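Local coordinates for lasso peptide isopeptidase AtxE2 (Asticcacaulis excentricus, PDB 5TXE), which hydrolyses the isopeptide bond of the lasso peptides astexin-2 and astexin-3, converting the threaded, knotted molecules into linear peptides, at residues A[139-144]-A[156-161]; A[430-435]-A[460-465]. The protein carries 1 engineered substitution. All coordinates share one frame; numbering follows the deposited sequence.

Contact 1: residues A[139-144]-A[156-161]; sequences THLAYL and ASVKGE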
loop_
_atom_site.group_PDB
_atom_site.type_symbol
_atom_site.label_atom_id
_atom_site.label_comp_id
_atom_site.label_asym_id
_atom_site.label_seq_id
_atom_site.Cartn_x
_atom_site.Cartn_y
_atom_site.Cartn_z
ATOM N N THR A 139 23.962 -21.530 1.122
ATOM C CA THR A 139 24.030 -22.011 -0.270
ATOM C C THR A 139 22.664 -22.116 -0.992
ATOM O O THR A 139 22.638 -22.238 -2.199
ATOM C CB THR A 139 24.683 -23.417 -0.373
ATOM O OG1 THR A 139 23.946 -24.328 0.435
ATOM C CG2 THR A 139 26.163 -23.403 0.064
ATOM N N HIS A 140 21.555 -22.135 -0.263
ATOM C CA HIS A 140 20.254 -22.256 -0.904
ATOM C C HIS A 140 19.267 -21.289 -0.276
ATOM O O HIS A 140 19.472 -20.843 0.856
ATOM C CB HIS A 140 19.713 -23.650 -0.739
ATOM C CG HIS A 140 20.509 -24.664 -1.471
ATOM N ND1 HIS A 140 21.653 -25.235 -0.944
ATOM C CD2 HIS A 140 20.367 -25.170 -2.719
ATOM C CE1 HIS A 140 22.160 -26.071 -1.831
ATOM N NE2 HIS A 140 21.397 -26.053 -2.914
ATOM N N LEU A 141 18.242 -20.958 -1.049
ATOM C CA LEU A 141 17.151 -20.178 -0.627
ATOM C C LEU A 141 15.930 -21.059 -0.638
ATOM O O LEU A 141 15.800 -21.927 -1.474
ATOM C CB LEU A 141 16.958 -19.011 -1.590
ATOM C CG LEU A 141 18.058 -17.985 -1.777
ATOM C CD1 LEU A 141 17.622 -16.890 -2.745
ATOM C CD2 LEU A 141 18.371 -17.347 -0.447
ATOM N N ALA A 142 15.029 -20.822 0.309
ATOM C CA ALA A 142 13.660 -21.347 0.268
ATOM C C ALA A 142 12.689 -20.151 0.345
ATOM O O ALA A 142 12.962 -19.174 1.043
ATOM C CB ALA A 142 13.398 -22.266 1.415
ATOM N N TYR A 143 11.575 -20.242 -0.383
ATOM C CA TYR A 143 10.651 -19.116 -0.518
ATOM C C TYR A 143 9.380 -19.646 -1.108
ATOM O O TYR A 143 9.358 -20.732 -1.718
ATOM C CB TYR A 143 11.233 -18.021 -1.407
ATOM C CG TYR A 143 11.647 -18.496 -2.783
ATOM C CD1 TYR A 143 12.881 -19.069 -2.976
ATOM C CD2 TYR A 143 10.799 -18.390 -3.899
ATOM C CE1 TYR A 143 13.278 -19.532 -4.217
ATOM C CE2 TYR A 143 11.189 -18.883 -5.149
ATOM C CZ TYR A 143 12.431 -19.456 -5.289
ATOM O OH TYR A 143 12.888 -19.955 -6.468
ATOM N N LEU A 144 8.299 -18.906 -0.899
ATOM C CA LEU A 144 7.008 -19.231 -1.495
ATOM C C LEU A 144 6.901 -18.748 -2.948
ATOM O O LEU A 144 7.462 -17.720 -3.305
ATOM C CB LEU A 144 5.883 -18.559 -0.702
ATOM C CG LEU A 144 5.869 -18.848 0.801
ATOM C CD1 LEU A 144 4.715 -18.089 1.424
ATOM C CD2 LEU A 144 5.753 -20.329 1.048
ATOM N N ALA A 156 16.152 -22.756 -4.251
ATOM C CA ALA A 156 17.020 -22.277 -5.308
ATOM C C ALA A 156 18.505 -22.333 -4.879
ATOM O O ALA A 156 18.836 -21.991 -3.754
ATOM C CB ALA A 156 16.677 -20.849 -5.680
ATOM N N SER A 157 19.396 -22.669 -5.814
ATOM C CA SER A 157 20.841 -22.571 -5.584
ATOM C C SER A 157 21.299 -21.146 -5.768
ATOM O O SER A 157 20.898 -20.476 -6.710
ATOM C CB SER A 157 21.601 -23.515 -6.520
ATOM O OG SER A 157 22.994 -23.353 -6.404
ATOM N N VAL A 158 22.148 -20.651 -4.871
ATOM C CA VAL A 158 22.473 -19.216 -4.865
ATOM C C VAL A 158 23.510 -18.732 -5.873
ATOM O O VAL A 158 23.635 -17.511 -6.069
ATOM C CB VAL A 158 22.920 -18.686 -3.486
ATOM C CG1 VAL A 158 21.878 -18.995 -2.411
ATOM C CG2 VAL A 158 24.304 -19.225 -3.119
ATOM N N LYS A 159 24.230 -19.604 -6.566
ATOM C CA LYS A 159 25.080 -19.050 -7.642
ATOM C C LYS A 159 24.364 -19.099 -9.018
ATOM O O LYS A 159 24.955 -18.699 -10.028
ATOM C CB LYS A 159 26.506 -19.647 -7.667
ATOM C CG LYS A 159 27.565 -18.850 -6.876
ATOM C CD LYS A 159 28.714 -19.729 -6.349
ATOM C CE LYS A 159 29.304 -19.170 -5.036
ATOM N NZ LYS A 159 30.687 -19.663 -4.725
ATOM N N GLY A 160 23.098 -19.556 -9.046
ATOM C CA GLY A 160 22.255 -19.462 -10.244
ATOM C C GLY A 160 21.850 -20.724 -10.939
ATOM O O GLY A 160 21.197 -20.676 -11.978
ATOM N N GLU A 161 22.193 -21.855 -10.360
ATOM C CA GLU A 161 22.184 -23.095 -11.114
ATOM C C GLU A 161 20.805 -23.678 -11.262
ATOM O O GLU A 161 20.636 -24.634 -12.015
ATOM C CB GLU A 161 23.137 -24.161 -10.504
ATOM C CG GLU A 161 23.727 -23.924 -9.117
ATOM C CD GLU A 161 24.917 -22.976 -9.120
ATOM O OE1 GLU A 161 25.206 -22.440 -10.211
ATOM O OE2 GLU A 161 25.579 -22.809 -8.057
#
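Ala156 and Leu141 pair in the open end of an antiparallel beta hairpin, strands 140-147 and 150-157, the two middle strands of a four-stranded meander. Their backbones exchange two hydrogen bonds, one from Leu141 N to Ala156 O at 3.0 Å and its return from Ala156 N to Leu141 O. The neighbouring pair, His140 with Ser157, is of the non-hydrogen-bonded kind, and there the His140 CA-H leans on Ala156 O.

Ala156 has the most surface buried here. Its methyl group meets the edge of the Tyr143 ring almost in the ring plane, with CB 3.9 Å from Tyr143 CE1, while the phenol hydroxyl is hydrogen-bonded to Asp103 OD2.

Beyond the strand, Val158 sits in a type I turn from Ser157 to Gly160 yet still turns back to residues 139-141. With CG1 anti to its carbonyl carbon (chi1 -55°), the valine lays both methyls against the Thr139 carbonyl. CG1 also reaches Leu141 CG at 4.0 Å, the two side chains crossing at about a right angle, and Trp134 touches both. One more bond lies beyond the strand ends: Val158 N donates a hydrogen bond to Thr139 O over 3.1 Å, approaching from above the carbonyl plane, 36° out of it.

Contact 2: residues A[430-435]-A[460-465]; sequences RLPLVI and AGFAVL
Pro432 and Ala463 start the pairing of two parallel strands, 431-436 and 463-467. The proline has no N-H to give, but its carbonyl O accepts a hydrogen bond from Ala463 N at 3.0 Å, met nearly head-on. Ala463 O then receives Val434 N at 2.9 Å. Val434 O in turn accepts from Leu465 N at 3.0 Å. Two of these acceptors carry a second, weaker contact: the CA-H of Leu433 approaches Ala463 O, and that of Val464 approaches Val434 O, each at 3.2 Å between carbon and oxygen. Leu431, Leu433 and Ile435 turn their backbone bonds the other way, to strand 521-525 and the residues leading into it, and Ile435 O also accepts from Thr524 OG1. Strand 431-436 is thus bonded along both edges.

The side chains that meet across the pair are all apolar. On the face of Leu433 and Ala463, the leucine's CG lies anti to its backbone N (chi1 178°), which carries CD1 over the Ala463 carbonyl and against the Ala463 and Leu465 CB atoms. On the other face, Val434 CG2 makes an off-centre CH-pi contact with the Phe462 ring, 4.1 Å from its centroid. Pro432 CG touches Phe462 CD1 at 3.6 Å, and Phe657 and Met662 of helix 643-662 pack against the same phenylalanine.

Gly461, with positive phi, ends helix 454-459 in a Schellman motif and turns the chain into the second strand. Strand, helix and parallel strand form a beta-alpha-beta unit of the alpha/beta-hydrolase fold that prolyl oligopeptidases use for catalysis.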
loop_
_atom_site.group_PDB
_atom_site.type_symbol
_atom_site.label_atom_id
_atom_site.label_comp_id
_atom_site.label_asym_id
_atom_site.label_seq_id
_atom_site.Cartn_x
_atom_site.Cartn_y
_atom_site.Cartn_z
ATOM N N ARG A 430 -0.377 29.558 -16.166
ATOM C CA ARG A 430 -1.388 28.947 -15.270
ATOM C C ARG A 430 -1.874 27.610 -15.796
ATOM O O ARG A 430 -2.522 27.568 -16.820
ATOM C CB ARG A 430 -2.605 29.803 -15.115
ATOM C CG ARG A 430 -2.512 30.766 -13.970
ATOM C CD ARG A 430 -3.847 31.435 -13.692
ATOM N NE ARG A 430 -3.618 32.555 -12.806
ATOM C CZ ARG A 430 -3.524 32.490 -11.476
ATOM N NH1 ARG A 430 -3.655 31.357 -10.792
ATOM N NH2 ARG A 430 -3.282 33.602 -10.815
ATOM N N LEU A 431 -1.581 26.525 -15.086
ATOM C CA LEU A 431 -1.892 25.146 -15.560
ATOM C C LEU A 431 -3.200 24.539 -15.011
ATOM O O LEU A 431 -3.641 24.897 -13.952
ATOM C CB LEU A 431 -0.777 24.215 -15.154
ATOM C CG LEU A 431 0.574 24.550 -15.784
ATOM C CD1 LEU A 431 1.629 23.767 -15.061
ATOM C CD2 LEU A 431 0.640 24.225 -17.275
ATOM N N PRO A 432 -3.806 23.601 -15.750
ATOM C CA PRO A 432 -4.813 22.751 -15.101
ATOM C C PRO A 432 -4.115 21.833 -14.099
ATOM O O PRO A 432 -2.932 21.521 -14.223
ATOM C CB PRO A 432 -5.416 21.985 -16.264
ATOM C CG PRO A 432 -4.282 21.844 -17.242
ATOM C CD PRO A 432 -3.514 23.171 -17.129
ATOM N N LEU A 433 -4.825 21.485 -13.058
ATOM C CA LEU A 433 -4.296 20.706 -11.988
ATOM C C LEU A 433 -5.026 19.379 -11.850
ATOM O O LEU A 433 -6.275 19.320 -11.915
ATOM C CB LEU A 433 -4.510 21.491 -10.709
ATOM C CG LEU A 433 -4.057 20.820 -9.397
ATOM C CD1 LEU A 433 -2.587 20.540 -9.321
ATOM C CD2 LEU A 433 -4.470 21.649 -8.199
ATOM N N VAL A 434 -4.268 18.333 -11.566
ATOM C CA VAL A 434 -4.858 17.040 -11.206
ATOM C C VAL A 434 -4.316 16.625 -9.848
ATOM O O VAL A 434 -3.101 16.659 -9.607
ATOM C CB VAL A 434 -4.514 15.963 -12.250
ATOM C CG1 VAL A 434 -4.974 14.598 -11.763
ATOM C CG2 VAL A 434 -5.143 16.330 -13.583
ATOM N N ILE A 435 -5.213 16.216 -8.967
ATOM C CA ILE A 435 -4.856 15.791 -7.612
ATOM C C ILE A 435 -4.876 14.260 -7.532
ATOM O O ILE A 435 -5.883 13.630 -7.904
ATOM C CB ILE A 435 -5.816 16.384 -6.596
ATOM C CG1 ILE A 435 -5.789 17.917 -6.678
ATOM C CG2 ILE A 435 -5.432 15.942 -5.228
ATOM C CD1 ILE A 435 -6.922 18.578 -5.923
ATOM N N ALA A 460 2.052 15.307 -19.713
ATOM C CA ALA A 460 0.980 15.743 -20.592
ATOM C C ALA A 460 0.560 17.173 -20.405
ATOM O O ALA A 460 -0.437 17.576 -21.015
ATOM C CB ALA A 460 -0.236 14.861 -20.376
ATOM N N GLY A 461 1.216 17.932 -19.521
ATOM C CA GLY A 461 0.911 19.354 -19.388
ATOM C C GLY A 461 0.115 19.756 -18.165
ATOM O O GLY A 461 -0.313 20.886 -18.056
ATOM N N PHE A 462 -0.109 18.831 -17.235
ATOM C CA PHE A 462 -0.806 19.153 -15.998
ATOM C C PHE A 462 0.171 19.450 -14.879
ATOM O O PHE A 462 1.268 18.890 -14.842
ATOM C CB PHE A 462 -1.670 17.976 -15.549
ATOM C CG PHE A 462 -2.785 17.675 -16.475
ATOM C CD1 PHE A 462 -3.964 18.366 -16.376
ATOM C CD2 PHE A 462 -2.642 16.706 -17.439
ATOM C CE1 PHE A 462 -4.995 18.096 -17.243
ATOM C CE2 PHE A 462 -3.668 16.411 -18.315
ATOM C CZ PHE A 462 -4.839 17.094 -18.219
ATOM N N ALA A 463 -0.233 20.347 -13.975
ATOM C CA ALA A 463 0.338 20.377 -12.641
ATOM C C ALA A 463 -0.320 19.234 -11.916
ATOM O O ALA A 463 -1.533 19.005 -12.097
ATOM C CB ALA A 463 -0.003 21.668 -11.909
ATOM N N VAL A 464 0.466 18.523 -11.128
ATOM C CA VAL A 464 -0.048 17.402 -10.367
ATOM C C VAL A 464 0.292 17.625 -8.893
ATOM O O VAL A 464 1.430 17.930 -8.544
ATOM C CB VAL A 464 0.569 16.061 -10.805
ATOM C CG1 VAL A 464 -0.074 14.923 -10.035
ATOM C CG2 VAL A 464 0.381 15.855 -12.270
ATOM N N LEU A 465 -0.722 17.533 -8.070
ATOM C CA LEU A 465 -0.555 17.569 -6.661
ATOM C C LEU A 465 -0.642 16.151 -6.165
ATOM O O LEU A 465 -1.705 15.541 -6.181
ATOM C CB LEU A 465 -1.626 18.433 -6.024
ATOM C CG LEU A 465 -1.601 18.526 -4.507
ATOM C CD1 LEU A 465 -0.367 19.203 -3.990
ATOM C CD2 LEU A 465 -2.833 19.302 -4.062
#

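Both segments of contact 1 come before those of contact 2 in the sequence, and the two contacts lie on opposite sides of the chain's centre, with their own centres about 47 Å apart and nearest atoms about 34 Å apart. They share no sheet. Contact 1 lies on one of the small antiparallel sheets that follow one another in the N-terminal part, consistent with the beta-propeller of the prolyl oligopeptidase family. The strands of contact 2 lie in the mixed eight-stranded sheet of the hydrolase domain. Contact 1 lies far from the catalytic residues and from those that bind astexin-3, whereas strand 431-436 leads straight to Tyr438, which stabilises the alkoxide intermediate; the Ile435 side chain is about 8 Å from that of Tyr438.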